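Local structure of diaminopropionate ammonia-lyase (4D9I) at residues W129-Q132 with N137-I140; A84-L89 with E103-A108; E185-T190 with T196-W201; K30-F35 with Y206-D211; A235-V240 with E300-C305. The protein uses pyridoxal 5'-phosphate to catalyse the alpha,beta-elimination of both L- and D-2,3-diaminopropionate, giving pyruvate and ammonia. All blocks are in the same frame, centred on the assembly; numbering follows the deposited sequence.

Contact 1: W129-Q132 with N137-I140; sequences WAAQ and NAVI
Ala-131, near the end of helix 122-133, meets Ala-138 of strand 137-142 methyl to methyl, CB to CB at 3.7 Å. Both CA-CB bonds point across the interface, and this is the one apolar pair between the segments. With a single methyl on each side, the helix can lie close to the sheet: the CA atoms of Ala-131 and Asn-137 are 5.7 Å apart.

The second contact is to the backbone. The same CB of Ala-131 lies 3.9 Å from the carbonyl O of Asn-137, a van der Waals touch that asks nothing of the polar atom. Asn-137 is exposed and its side chain starts away from the helix, so its main-chain O is what meets the methyl.

Backbone hydrogen bonding runs within the sheet instead. Asn-137 and Val-139 bond to Phe-115 and Thr-117 of strand 114-118, and Asn-137 also to Met-113 just before it, while Ala-138 bonds to Glu-160 on the other neighbouring strand. The contact thus closes the second half of the beta-alpha-beta unit formed by strand 114-118, helix 122-133 and strand 137-142, and the helix is covered on another face by helix 81-93, where Ala-130 packs on Ala-82 and Ile-85.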
# COMPACT_ATOMS: atom_id res chain seq x y z
N TRP B 129 -17.41 -3.21 -24.52
CA TRP B 129 -18.32 -3.81 -23.57
C TRP B 129 -19.76 -3.61 -24.00
O TRP B 129 -20.54 -4.57 -24.02
CB TRP B 129 -18.07 -3.25 -22.16
CG TRP B 129 -19.04 -3.78 -21.15
CD1 TRP B 129 -18.90 -4.92 -20.36
CD2 TRP B 129 -20.36 -3.24 -20.83
NE1 TRP B 129 -20.02 -5.12 -19.59
CE2 TRP B 129 -20.93 -4.14 -19.82
CE3 TRP B 129 -21.11 -2.16 -21.28
CZ2 TRP B 129 -22.19 -3.92 -19.27
CZ3 TRP B 129 -22.38 -1.95 -20.73
CH2 TRP B 129 -22.91 -2.82 -19.75
N ALA B 130 -20.12 -2.38 -24.34
CA ALA B 130 -21.49 -2.07 -24.77
C ALA B 130 -21.87 -2.78 -26.06
O ALA B 130 -22.97 -3.35 -26.16
CB ALA B 130 -21.69 -0.57 -24.89
N ALA B 131 -20.98 -2.74 -27.06
CA ALA B 131 -21.19 -3.47 -28.29
C ALA B 131 -21.47 -4.96 -28.03
O ALA B 131 -22.42 -5.52 -28.61
CB ALA B 131 -20.02 -3.30 -29.25
N GLN B 132 -20.65 -5.60 -27.19
CA GLN B 132 -20.82 -7.02 -26.85
C GLN B 132 -22.20 -7.28 -26.24
O GLN B 132 -22.93 -8.14 -26.69
CB GLN B 132 -19.71 -7.54 -25.92
CG GLN B 132 -19.65 -9.08 -25.83
CD GLN B 132 -18.68 -9.59 -24.76
OE1 GLN B 132 -18.36 -8.90 -23.79
NE2 GLN B 132 -18.22 -10.83 -24.92
N ASN B 137 -21.18 -4.98 -33.32
CA ASN B 137 -19.74 -5.12 -33.51
C ASN B 137 -18.94 -3.90 -33.07
O ASN B 137 -19.46 -2.78 -33.07
CB ASN B 137 -19.44 -5.46 -34.98
CG ASN B 137 -19.93 -6.84 -35.37
OD1 ASN B 137 -20.85 -6.97 -36.15
ND2 ASN B 137 -19.31 -7.87 -34.80
N ALA B 138 -17.70 -4.11 -32.66
CA ALA B 138 -16.81 -3.00 -32.34
C ALA B 138 -15.41 -3.21 -32.91
O ALA B 138 -14.90 -4.33 -32.94
CB ALA B 138 -16.76 -2.77 -30.84
N VAL B 139 -14.80 -2.13 -33.37
CA VAL B 139 -13.42 -2.16 -33.90
C VAL B 139 -12.60 -1.08 -33.20
O VAL B 139 -12.80 0.11 -33.43
CB VAL B 139 -13.37 -2.03 -35.45
CG1 VAL B 139 -11.94 -2.17 -35.97
CG2 VAL B 139 -14.24 -3.08 -36.12
N ILE B 140 -11.70 -1.50 -32.32
CA ILE B 140 -10.92 -0.58 -31.48
C ILE B 140 -9.49 -0.43 -32.00
O ILE B 140 -8.81 -1.42 -32.29
CB ILE B 140 -10.91 -1.05 -30.00
CG1 ILE B 140 -12.32 -1.39 -29.50
CG2 ILE B 140 -10.23 -0.03 -29.11
CD1 ILE B 140 -13.41 -0.34 -29.72

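Contact 2: A84-L89 with E103-A108; sequences AIAQLL and EHLKNA
Leu-105 of helix 102-106 sets one methyl against Ala-86 and the other near Leu-89, two residues that lie three positions apart on helix 81-93. Each branch of the leucine has its own partner. CD1 of Leu-105 touches CB of Ala-86 at 3.8 Å, and CD2 of Leu-105 comes within 4.2 Å of CD2 of Leu-89, a looser approach of methyl to methyl.

The torsions explain this division. Leu-105 has CD1 anti to its own CA (chi2 -177°), which carries that methyl farthest forward to the small alanine, while its chi1 of -96° departs from the usual staggered values. Leu-89 takes the alternative leucine form: CG is roughly anti to the backbone N, and with chi2 at 66° it is CD2, not CD1, that extends away from the helix and reaches Leu-105. The backbones stay well separated, with 7.8 Å between the CA atoms of Ala-86 and Leu-105.

Other side chains complete the cluster. Ile-97 and Phe-35 also rest on Ala-86, Met-113 touches Leu-89, and Leu-100 touches Leu-105. The short helix ends just beyond the contact, and its polar residues Glu-103, His-104 and Lys-106 are exposed.

The chemistry is therefore purely hydrophobic across the interface: the short helix is amphipathic, on this side Leu-105 carries the attachment, and that attachment depends on shape and on exclusion of water, without any directional bond between the segments.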
# COMPACT_ATOMS: atom_id res chain seq x y z
N ALA B 84 -23.92 6.41 -24.90
CA ALA B 84 -23.86 6.83 -26.28
C ALA B 84 -24.21 5.70 -27.24
O ALA B 84 -24.94 5.90 -28.22
CB ALA B 84 -22.50 7.40 -26.59
N ILE B 85 -23.70 4.50 -26.97
CA ILE B 85 -23.96 3.36 -27.83
C ILE B 85 -25.45 2.98 -27.85
O ILE B 85 -26.04 2.68 -28.91
CB ILE B 85 -23.00 2.20 -27.49
CG1 ILE B 85 -21.63 2.50 -28.13
CG2 ILE B 85 -23.53 0.87 -28.02
CD1 ILE B 85 -20.45 2.15 -27.27
N ALA B 86 -26.06 3.01 -26.68
CA ALA B 86 -27.49 2.73 -26.54
C ALA B 86 -28.31 3.84 -27.22
O ALA B 86 -29.29 3.54 -27.91
CB ALA B 86 -27.87 2.61 -25.07
N GLN B 87 -27.92 5.10 -27.03
CA GLN B 87 -28.57 6.22 -27.72
C GLN B 87 -28.52 6.05 -29.25
O GLN B 87 -29.53 6.25 -29.95
CB GLN B 87 -27.94 7.56 -27.32
CG GLN B 87 -28.15 7.98 -25.86
CD GLN B 87 -29.44 8.75 -25.65
OE1 GLN B 87 -29.67 9.32 -24.58
NE2 GLN B 87 -30.28 8.78 -26.65
N LEU B 88 -27.35 5.67 -29.77
CA LEU B 88 -27.17 5.48 -31.21
C LEU B 88 -28.01 4.32 -31.73
O LEU B 88 -28.62 4.42 -32.81
CB LEU B 88 -25.69 5.27 -31.55
CG LEU B 88 -24.70 6.45 -31.51
CD1 LEU B 88 -23.26 5.95 -31.40
CD2 LEU B 88 -24.85 7.38 -32.71
N LEU B 89 -28.06 3.22 -30.97
CA LEU B 89 -28.86 2.07 -31.37
C LEU B 89 -30.36 2.42 -31.36
O LEU B 89 -31.08 2.12 -32.33
CB LEU B 89 -28.56 0.84 -30.51
CG LEU B 89 -28.97 -0.47 -31.21
CD1 LEU B 89 -28.11 -0.70 -32.46
CD2 LEU B 89 -28.92 -1.68 -30.28
N GLU B 103 -32.01 -4.81 -21.28
CA GLU B 103 -32.26 -6.17 -21.76
C GLU B 103 -33.17 -6.19 -22.98
O GLU B 103 -32.95 -6.98 -23.90
CB GLU B 103 -32.83 -7.05 -20.65
CG GLU B 103 -33.17 -8.47 -21.11
CD GLU B 103 -33.28 -9.46 -19.97
OE1 GLU B 103 -33.25 -9.05 -18.79
OE2 GLU B 103 -33.40 -10.68 -20.26
N HIS B 104 -34.18 -5.33 -23.00
CA HIS B 104 -34.98 -5.17 -24.21
C HIS B 104 -34.11 -4.75 -25.36
O HIS B 104 -34.29 -5.24 -26.49
CB HIS B 104 -36.13 -4.18 -24.02
CG HIS B 104 -37.30 -4.75 -23.26
ND1 HIS B 104 -37.93 -4.08 -22.28
CD2 HIS B 104 -37.96 -5.98 -23.37
CE1 HIS B 104 -38.93 -4.83 -21.79
NE2 HIS B 104 -38.95 -5.99 -22.46
N LEU B 105 -33.16 -3.86 -25.09
CA LEU B 105 -32.19 -3.42 -26.11
C LEU B 105 -31.27 -4.55 -26.56
O LEU B 105 -31.04 -4.72 -27.76
CB LEU B 105 -31.35 -2.24 -25.62
CG LEU B 105 -31.78 -0.82 -25.99
CD1 LEU B 105 -30.79 0.21 -25.47
CD2 LEU B 105 -31.95 -0.68 -27.50
N LYS B 106 -30.73 -5.30 -25.59
CA LYS B 106 -29.87 -6.45 -25.87
C LYS B 106 -30.47 -7.35 -26.95
O LYS B 106 -29.78 -7.74 -27.91
CB LYS B 106 -29.59 -7.26 -24.60
CG LYS B 106 -28.67 -6.57 -23.59
CD LYS B 106 -28.36 -7.45 -22.39
CE LYS B 106 -27.28 -8.47 -22.72
NZ LYS B 106 -27.19 -9.55 -21.70
N ASN B 107 -31.76 -7.65 -26.81
CA ASN B 107 -32.47 -8.53 -27.71
C ASN B 107 -33.25 -7.82 -28.81
O ASN B 107 -34.11 -8.42 -29.45
CB ASN B 107 -33.42 -9.43 -26.91
CG ASN B 107 -32.67 -10.35 -25.97
OD1 ASN B 107 -31.83 -11.14 -26.39
ND2 ASN B 107 -32.98 -10.26 -24.68
N ALA B 108 -32.94 -6.54 -29.04
CA ALA B 108 -33.58 -5.79 -30.11
C ALA B 108 -33.20 -6.38 -31.47
O ALA B 108 -32.14 -7.00 -31.63
CB ALA B 108 -33.22 -4.32 -30.04

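Contact 3: E185-T190 with T196-W201; sequences EVVQDT and TKIPTW
Strand 185-186, at one edge of the four-stranded parallel sheet, runs on through residues 187-190 toward the active site, and the start of helix 197-206 packs back against this run through Ile-198 and Pro-199. Ile-198 spreads its two arms along it. CG2, anti to the backbone N (chi1 of CG1 -70°), meets CG1 of Val-187 at 3.8 Å, the two side chains crossing at about a right angle. CD1 of Ile-198 reaches the other way, to Val-186 O at 3.4 Å and to OE2 of Glu-185 at 3.8 Å. The ring of Pro-199 lies against the main chain of Thr-190, its CG 3.4 Å from the carbonyl O.

An alanine in place of Ile-198 would lose both arms and would probably leave a gap beside Val-187 CG1 and Val-186 O, with the helix less firmly seated on the strand.

Within the helix start, Thr-196 O accepts from Thr-200 N and, at 2.7 Å, from Thr-200 OG1, which arrive from opposite faces of its plane. Asp-189 OD2 hydrogen-bonds a Tris molecule, probably from the crystallisation liquor, and the Asp-189 side chain is about 7 Å from that of Asp-120, the likely proton acceptor for the L-substrate, consistent with a place beside the active-site pocket. On the helix side, aliphatic carbons pack over main-chain oxygens, and Val-186 O finds its hydrogen bond at Tyr-195 OH.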
# COMPACT_ATOMS: atom_id res chain seq x y z
N GLU B 185 -19.61 3.34 -37.41
CA GLU B 185 -19.96 4.48 -36.59
C GLU B 185 -18.83 4.79 -35.61
O GLU B 185 -18.53 4.01 -34.69
CB GLU B 185 -21.25 4.17 -35.81
CG GLU B 185 -21.83 5.37 -35.08
CD GLU B 185 -22.60 6.31 -36.01
OE1 GLU B 185 -23.29 5.82 -36.90
OE2 GLU B 185 -22.52 7.54 -35.84
N VAL B 186 -18.18 5.93 -35.83
CA VAL B 186 -17.12 6.42 -34.94
C VAL B 186 -17.69 6.84 -33.58
O VAL B 186 -18.60 7.68 -33.52
CB VAL B 186 -16.40 7.63 -35.56
CG1 VAL B 186 -15.39 8.22 -34.59
CG2 VAL B 186 -15.72 7.25 -36.86
N VAL B 187 -17.15 6.26 -32.50
CA VAL B 187 -17.53 6.66 -31.14
C VAL B 187 -16.28 7.13 -30.37
O VAL B 187 -15.52 6.31 -29.85
CB VAL B 187 -18.27 5.52 -30.39
CG1 VAL B 187 -18.69 5.96 -28.99
CG2 VAL B 187 -19.48 5.05 -31.21
N GLN B 188 -16.06 8.44 -30.35
CA GLN B 188 -14.92 9.04 -29.61
C GLN B 188 -15.43 9.91 -28.49
O GLN B 188 -16.47 10.55 -28.62
CB GLN B 188 -14.03 9.92 -30.50
CG GLN B 188 -13.18 9.19 -31.51
CD GLN B 188 -12.23 8.16 -30.91
OE1 GLN B 188 -12.04 7.09 -31.49
NE2 GLN B 188 -11.64 8.46 -29.76
N ASP B 189 -14.65 9.98 -27.41
CA ASP B 189 -15.03 10.76 -26.23
C ASP B 189 -14.54 12.20 -26.28
O ASP B 189 -14.40 12.85 -25.27
CB ASP B 189 -14.58 10.05 -24.95
CG ASP B 189 -13.06 9.78 -24.91
OD1 ASP B 189 -12.40 9.65 -25.97
OD2 ASP B 189 -12.55 9.64 -23.77
N THR B 190 -14.28 12.71 -27.47
CA THR B 190 -14.00 14.11 -27.63
C THR B 190 -14.82 14.62 -28.81
O THR B 190 -15.36 13.83 -29.58
CB THR B 190 -12.50 14.37 -27.81
OG1 THR B 190 -12.23 15.76 -27.54
CG2 THR B 190 -12.04 14.00 -29.23
N THR B 196 -20.33 16.24 -32.53
CA THR B 196 -20.60 16.63 -31.14
C THR B 196 -21.75 15.86 -30.46
O THR B 196 -21.89 15.92 -29.24
CB THR B 196 -20.94 18.12 -30.99
OG1 THR B 196 -22.15 18.37 -31.69
CG2 THR B 196 -19.82 19.04 -31.49
N LYS B 197 -22.57 15.17 -31.25
CA LYS B 197 -23.72 14.44 -30.70
C LYS B 197 -23.28 13.32 -29.74
O LYS B 197 -23.76 13.23 -28.61
CB LYS B 197 -24.55 13.88 -31.85
CG LYS B 197 -25.87 13.22 -31.44
CD LYS B 197 -26.60 12.70 -32.67
CE LYS B 197 -25.97 11.39 -33.15
NZ LYS B 197 -26.68 10.81 -34.33
N ILE B 198 -22.37 12.49 -30.22
CA ILE B 198 -21.86 11.36 -29.45
C ILE B 198 -21.10 11.80 -28.18
O ILE B 198 -21.45 11.37 -27.09
CB ILE B 198 -21.09 10.35 -30.35
CG1 ILE B 198 -22.08 9.62 -31.27
CG2 ILE B 198 -20.27 9.36 -29.50
CD1 ILE B 198 -21.49 9.08 -32.56
N PRO B 199 -20.09 12.69 -28.30
CA PRO B 199 -19.42 13.16 -27.05
C PRO B 199 -20.33 13.87 -26.04
O PRO B 199 -20.08 13.82 -24.85
CB PRO B 199 -18.36 14.16 -27.55
CG PRO B 199 -18.62 14.36 -28.98
CD PRO B 199 -19.42 13.21 -29.50
N THR B 200 -21.37 14.56 -26.51
CA THR B 200 -22.39 15.09 -25.61
C THR B 200 -23.03 13.96 -24.79
O THR B 200 -23.12 14.05 -23.55
CB THR B 200 -23.45 15.90 -26.38
OG1 THR B 200 -22.81 17.03 -27.00
CG2 THR B 200 -24.55 16.40 -25.45
N TRP B 201 -23.45 12.88 -25.45
CA TRP B 201 -24.06 11.76 -24.72
C TRP B 201 -23.11 11.18 -23.73
O TRP B 201 -23.49 10.83 -22.60
CB TRP B 201 -24.54 10.66 -25.66
CG TRP B 201 -25.83 10.95 -26.39
CD1 TRP B 201 -26.94 11.63 -25.91
CD2 TRP B 201 -26.21 10.52 -27.74
NE1 TRP B 201 -27.94 11.67 -26.85
CE2 TRP B 201 -27.57 11.01 -27.97
CE3 TRP B 201 -25.57 9.79 -28.75
CZ2 TRP B 201 -28.23 10.79 -29.17
CZ3 TRP B 201 -26.26 9.58 -29.95
CH2 TRP B 201 -27.56 10.06 -30.15

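Contact 4: K30-F35 with Y206-D211; sequences KLARQF and YATLAD
NH1 of Arg-33 is gripped by two carboxylates, Asp-211 and Glu-215. The bond from Arg-33 NH1 to Asp-211 OD2 is 2.7 Å long and nearly straight (162°). The oxygen lies in the guanidinium plane, at its edge, but the carboxylate is turned 74° from that plane, and one oxygen, OD2, makes the bond to NH1. Arg-33 gets there by extension: CG is anti to the backbone N (chi1 -174°) and the chain continues straight to NE, which bonds Tyr-42 OH and helps fix the rotation of the group.

Next to the salt bridge the helices approach closely, Thr-208 CA lying 5.2 Å from Arg-33 CA. Thr-208 OG1 sits 3.7 Å from Arg-33 CB and 3.8 Å from Ala-32 CB, while its hydrogen bond goes to ND1 of His-36, about one turn beyond Arg-33 on helix 26-36.

With a leucine in place of Arg-33, Asp-211 and Glu-215 would probably be left close together without their shared cation, and Tyr-42 without its NE partner.

Asp-211 and Glu-215, one helical turn apart on helix 208-220, form an i, i+4 acidic pair clasping one arginine, an interhelical salt-bridge arrangement that joins the N-terminal helix 26-36 to the body of the fold.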
# COMPACT_ATOMS: atom_id res chain seq x y z
N LYS B 30 -29.80 12.70 -14.23
CA LYS B 30 -30.86 11.84 -13.69
C LYS B 30 -31.36 10.83 -14.75
O LYS B 30 -31.54 9.64 -14.46
CB LYS B 30 -32.03 12.67 -13.15
N LEU B 31 -31.53 11.33 -15.98
CA LEU B 31 -31.95 10.50 -17.12
C LEU B 31 -30.91 9.41 -17.42
O LEU B 31 -31.27 8.24 -17.57
CB LEU B 31 -32.20 11.36 -18.36
CG LEU B 31 -33.41 12.31 -18.32
CD1 LEU B 31 -33.44 13.21 -19.55
CD2 LEU B 31 -34.72 11.51 -18.22
N ALA B 32 -29.64 9.79 -17.48
CA ALA B 32 -28.57 8.82 -17.68
C ALA B 32 -28.58 7.77 -16.56
O ALA B 32 -28.53 6.56 -16.84
CB ALA B 32 -27.21 9.51 -17.78
N ARG B 33 -28.68 8.21 -15.31
CA ARG B 33 -28.67 7.27 -14.19
C ARG B 33 -29.82 6.25 -14.23
O ARG B 33 -29.62 5.07 -13.94
CB ARG B 33 -28.65 7.99 -12.84
CG ARG B 33 -28.48 7.02 -11.69
CD ARG B 33 -28.18 7.72 -10.38
NE ARG B 33 -28.05 6.74 -9.32
CZ ARG B 33 -27.93 7.04 -8.04
NH1 ARG B 33 -27.91 8.31 -7.65
NH2 ARG B 33 -27.82 6.06 -7.15
N GLN B 34 -31.02 6.73 -14.56
CA GLN B 34 -32.18 5.88 -14.80
C GLN B 34 -31.89 4.77 -15.82
O GLN B 34 -32.32 3.63 -15.64
CB GLN B 34 -33.35 6.72 -15.32
CG GLN B 34 -34.01 7.63 -14.29
CD GLN B 34 -35.10 8.49 -14.94
OE1 GLN B 34 -36.15 7.98 -15.35
NE2 GLN B 34 -34.86 9.80 -15.04
N PHE B 35 -31.15 5.14 -16.87
CA PHE B 35 -30.69 4.20 -17.89
C PHE B 35 -29.72 3.18 -17.29
O PHE B 35 -29.93 1.98 -17.42
CB PHE B 35 -30.03 4.94 -19.06
CG PHE B 35 -29.22 4.06 -19.96
CD1 PHE B 35 -29.84 3.31 -20.95
CD2 PHE B 35 -27.84 3.97 -19.82
CE1 PHE B 35 -29.11 2.48 -21.78
CE2 PHE B 35 -27.09 3.14 -20.66
CZ PHE B 35 -27.73 2.40 -21.63
N TYR B 206 -21.47 10.31 -18.13
CA TYR B 206 -20.45 10.40 -17.07
C TYR B 206 -21.01 11.00 -15.78
O TYR B 206 -20.53 10.71 -14.68
CB TYR B 206 -19.28 11.29 -17.49
CG TYR B 206 -18.32 10.72 -18.52
CD1 TYR B 206 -18.28 9.33 -18.80
CD2 TYR B 206 -17.44 11.56 -19.18
CE1 TYR B 206 -17.37 8.82 -19.71
CE2 TYR B 206 -16.53 11.06 -20.09
CZ TYR B 206 -16.51 9.70 -20.37
OH TYR B 206 -15.61 9.23 -21.28
N ALA B 207 -22.02 11.85 -15.93
CA ALA B 207 -22.57 12.60 -14.79
C ALA B 207 -23.25 11.73 -13.74
O ALA B 207 -23.48 12.19 -12.60
CB ALA B 207 -23.52 13.68 -15.28
N THR B 208 -23.61 10.51 -14.12
CA THR B 208 -24.13 9.51 -13.17
C THR B 208 -23.24 9.38 -11.94
O THR B 208 -23.75 9.26 -10.83
CB THR B 208 -24.32 8.12 -13.83
OG1 THR B 208 -25.49 8.16 -14.66
CG2 THR B 208 -24.53 7.02 -12.81
N LEU B 209 -21.92 9.39 -12.13
CA LEU B 209 -20.99 9.24 -11.00
C LEU B 209 -21.09 10.44 -10.07
O LEU B 209 -20.93 10.29 -8.86
CB LEU B 209 -19.54 8.99 -11.46
CG LEU B 209 -18.66 10.13 -11.98
CD1 LEU B 209 -17.93 10.81 -10.84
CD2 LEU B 209 -17.67 9.62 -13.03
N ALA B 210 -21.36 11.62 -10.64
CA ALA B 210 -21.52 12.82 -9.82
C ALA B 210 -22.89 12.80 -9.10
O ALA B 210 -22.97 13.15 -7.90
CB ALA B 210 -21.38 14.07 -10.69
N ASP B 211 -23.95 12.39 -9.82
CA ASP B 211 -25.28 12.23 -9.20
C ASP B 211 -25.21 11.28 -7.99
O ASP B 211 -25.70 11.61 -6.90
CB ASP B 211 -26.33 11.75 -10.22
CG ASP B 211 -27.73 11.65 -9.61
OD1 ASP B 211 -28.46 12.65 -9.67
OD2 ASP B 211 -28.10 10.59 -9.05

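Contact 5: A235-V240 with E300-C305; sequences AMAGGV and EILRNC
Ile-301 and Leu-302, consecutive on helix 296-305, face helix 235-248 with different parts of their side chains. The side chain of Ile-301 starts toward that helix and presents its branched base: CG2, anti to the backbone N, rests 3.5 Å from the carbonyl O of Gly-238, and CB of Ile-301 is 4.1 Å from Gly-238 CA. Leu-302 leaves its helix to one side and then brings its end nearer. CG is anti to its carbonyl carbon (chi1 -55°), and the CD2 branch of Leu-302 lands 3.9 Å from CB of Ala-237 and 4.1 Å from Gly-238 N. The two side chains thus bracket Gly-238, one over its carbonyl and one at its amide.

The backbones come close at Gly-238. Its CA is 5.5 Å from the CA of Ile-301, with the short segment axes 8.8 Å from each other and crossing at 59°; a CB on Gly-238 would lie about 4.1 Å from Ile-301 CG1, in simple contact.

Helix 235-248 follows strand 226-230 and a glycine-rich turn, the phosphate-binding element of fold type II enzymes. Its N-terminal end faces the cofactor, and Met-236 N donates to a phosphate oxygen of the pyridoxal phosphate carried by the lysine at position 77.

Beyond the two segments, Ala-237 leans on Leu-229 of the preceding strand, Leu-302 also touches Leu-241 one turn further along helix 235-248, and Ile-301 packs on Ser-21.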
# COMPACT_ATOMS: atom_id res chain seq x y z
N ALA B 235 -13.48 15.66 -21.05
CA ALA B 235 -14.87 15.19 -21.19
C ALA B 235 -15.43 14.84 -19.81
O ALA B 235 -16.52 15.29 -19.45
CB ALA B 235 -14.99 14.01 -22.16
N MET B 236 -14.67 14.07 -19.02
CA MET B 236 -15.08 13.77 -17.65
C MET B 236 -15.24 15.06 -16.83
O MET B 236 -16.30 15.28 -16.26
CB MET B 236 -14.12 12.80 -16.95
CG MET B 236 -14.62 12.36 -15.56
SD MET B 236 -14.35 13.52 -14.19
CE MET B 236 -12.60 13.31 -13.89
N ALA B 237 -14.19 15.88 -16.76
CA ALA B 237 -14.25 17.12 -15.95
C ALA B 237 -15.42 17.98 -16.39
O ALA B 237 -16.17 18.49 -15.55
CB ALA B 237 -12.93 17.91 -16.03
N GLY B 238 -15.62 18.14 -17.69
CA GLY B 238 -16.72 18.99 -18.19
C GLY B 238 -18.07 18.46 -17.73
O GLY B 238 -18.87 19.19 -17.13
N GLY B 239 -18.30 17.17 -17.98
CA GLY B 239 -19.57 16.52 -17.63
C GLY B 239 -19.85 16.56 -16.13
O GLY B 239 -20.96 16.91 -15.70
N VAL B 240 -18.83 16.22 -15.35
CA VAL B 240 -18.96 16.16 -13.90
C VAL B 240 -19.05 17.55 -13.24
O VAL B 240 -19.90 17.77 -12.38
CB VAL B 240 -17.83 15.29 -13.32
CG1 VAL B 240 -17.73 15.40 -11.80
CG2 VAL B 240 -18.04 13.83 -13.75
N GLU B 300 -15.61 24.55 -22.74
CA GLU B 300 -16.61 25.57 -22.49
C GLU B 300 -16.99 25.62 -21.01
O GLU B 300 -16.99 26.69 -20.40
CB GLU B 300 -17.84 25.34 -23.39
CG GLU B 300 -18.96 26.36 -23.22
CD GLU B 300 -18.64 27.73 -23.82
OE1 GLU B 300 -17.85 27.82 -24.79
OE2 GLU B 300 -19.22 28.73 -23.33
N ILE B 301 -17.31 24.46 -20.45
CA ILE B 301 -17.68 24.32 -19.03
C ILE B 301 -16.53 24.75 -18.12
O ILE B 301 -16.73 25.50 -17.15
CB ILE B 301 -18.08 22.86 -18.69
CG1 ILE B 301 -19.23 22.33 -19.57
CG2 ILE B 301 -18.32 22.67 -17.19
CD1 ILE B 301 -20.38 23.28 -19.80
N LEU B 302 -15.33 24.27 -18.42
CA LEU B 302 -14.16 24.51 -17.57
C LEU B 302 -13.74 25.98 -17.59
O LEU B 302 -13.48 26.57 -16.54
CB LEU B 302 -13.00 23.61 -17.98
CG LEU B 302 -13.29 22.11 -18.01
CD1 LEU B 302 -12.04 21.32 -18.41
CD2 LEU B 302 -13.81 21.62 -16.66
N ARG B 303 -13.67 26.57 -18.78
CA ARG B 303 -13.34 27.98 -18.94
C ARG B 303 -14.33 28.84 -18.14
O ARG B 303 -13.93 29.79 -17.47
CB ARG B 303 -13.38 28.35 -20.43
CG ARG B 303 -12.96 29.77 -20.76
CD ARG B 303 -13.63 30.21 -22.06
NE ARG B 303 -14.06 31.60 -21.95
CZ ARG B 303 -13.36 32.64 -22.37
NH1 ARG B 303 -12.20 32.48 -22.99
NH2 ARG B 303 -13.84 33.86 -22.20
N ASN B 304 -15.61 28.50 -18.23
CA ASN B 304 -16.67 29.19 -17.50
C ASN B 304 -16.65 29.00 -15.99
O ASN B 304 -16.83 29.96 -15.24
CB ASN B 304 -18.04 28.79 -18.02
CG ASN B 304 -18.34 29.38 -19.38
OD1 ASN B 304 -17.51 30.07 -19.97
ND2 ASN B 304 -19.53 29.11 -19.88
N CYS B 305 -16.42 27.77 -15.55
CA CYS B 305 -16.78 27.37 -14.20
C CYS B 305 -15.64 26.83 -13.31
O CYS B 305 -15.80 26.76 -12.09
CB CYS B 305 -17.93 26.36 -14.25
SG CYS B 305 -19.52 27.11 -14.62

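In the fold
Contacts 1, 2, 3 and 5 are buried and held by aliphatic carbons, packed on one another or, in 1, 3 and 5, also on main-chain oxygens; contact 4, partly buried, is the one whose segments are joined by a salt bridge. Contacts 1 and 3 both serve the four-stranded parallel sheet, at strand 137-142 and at edge strand 185-186, whereas contact 5 belongs with the larger mixed sheet. Helix 81-93 of contact 2 touches contacts 1, 3 and 4, meeting contact 3 where Leu-88 packs on Ile-198. Tyr-206 of contact 4 touches Asp-189 of contact 3 and Met-236 of contact 5, so the three adjoin, while contacts 1 and 2 lie farther from the chain's centre.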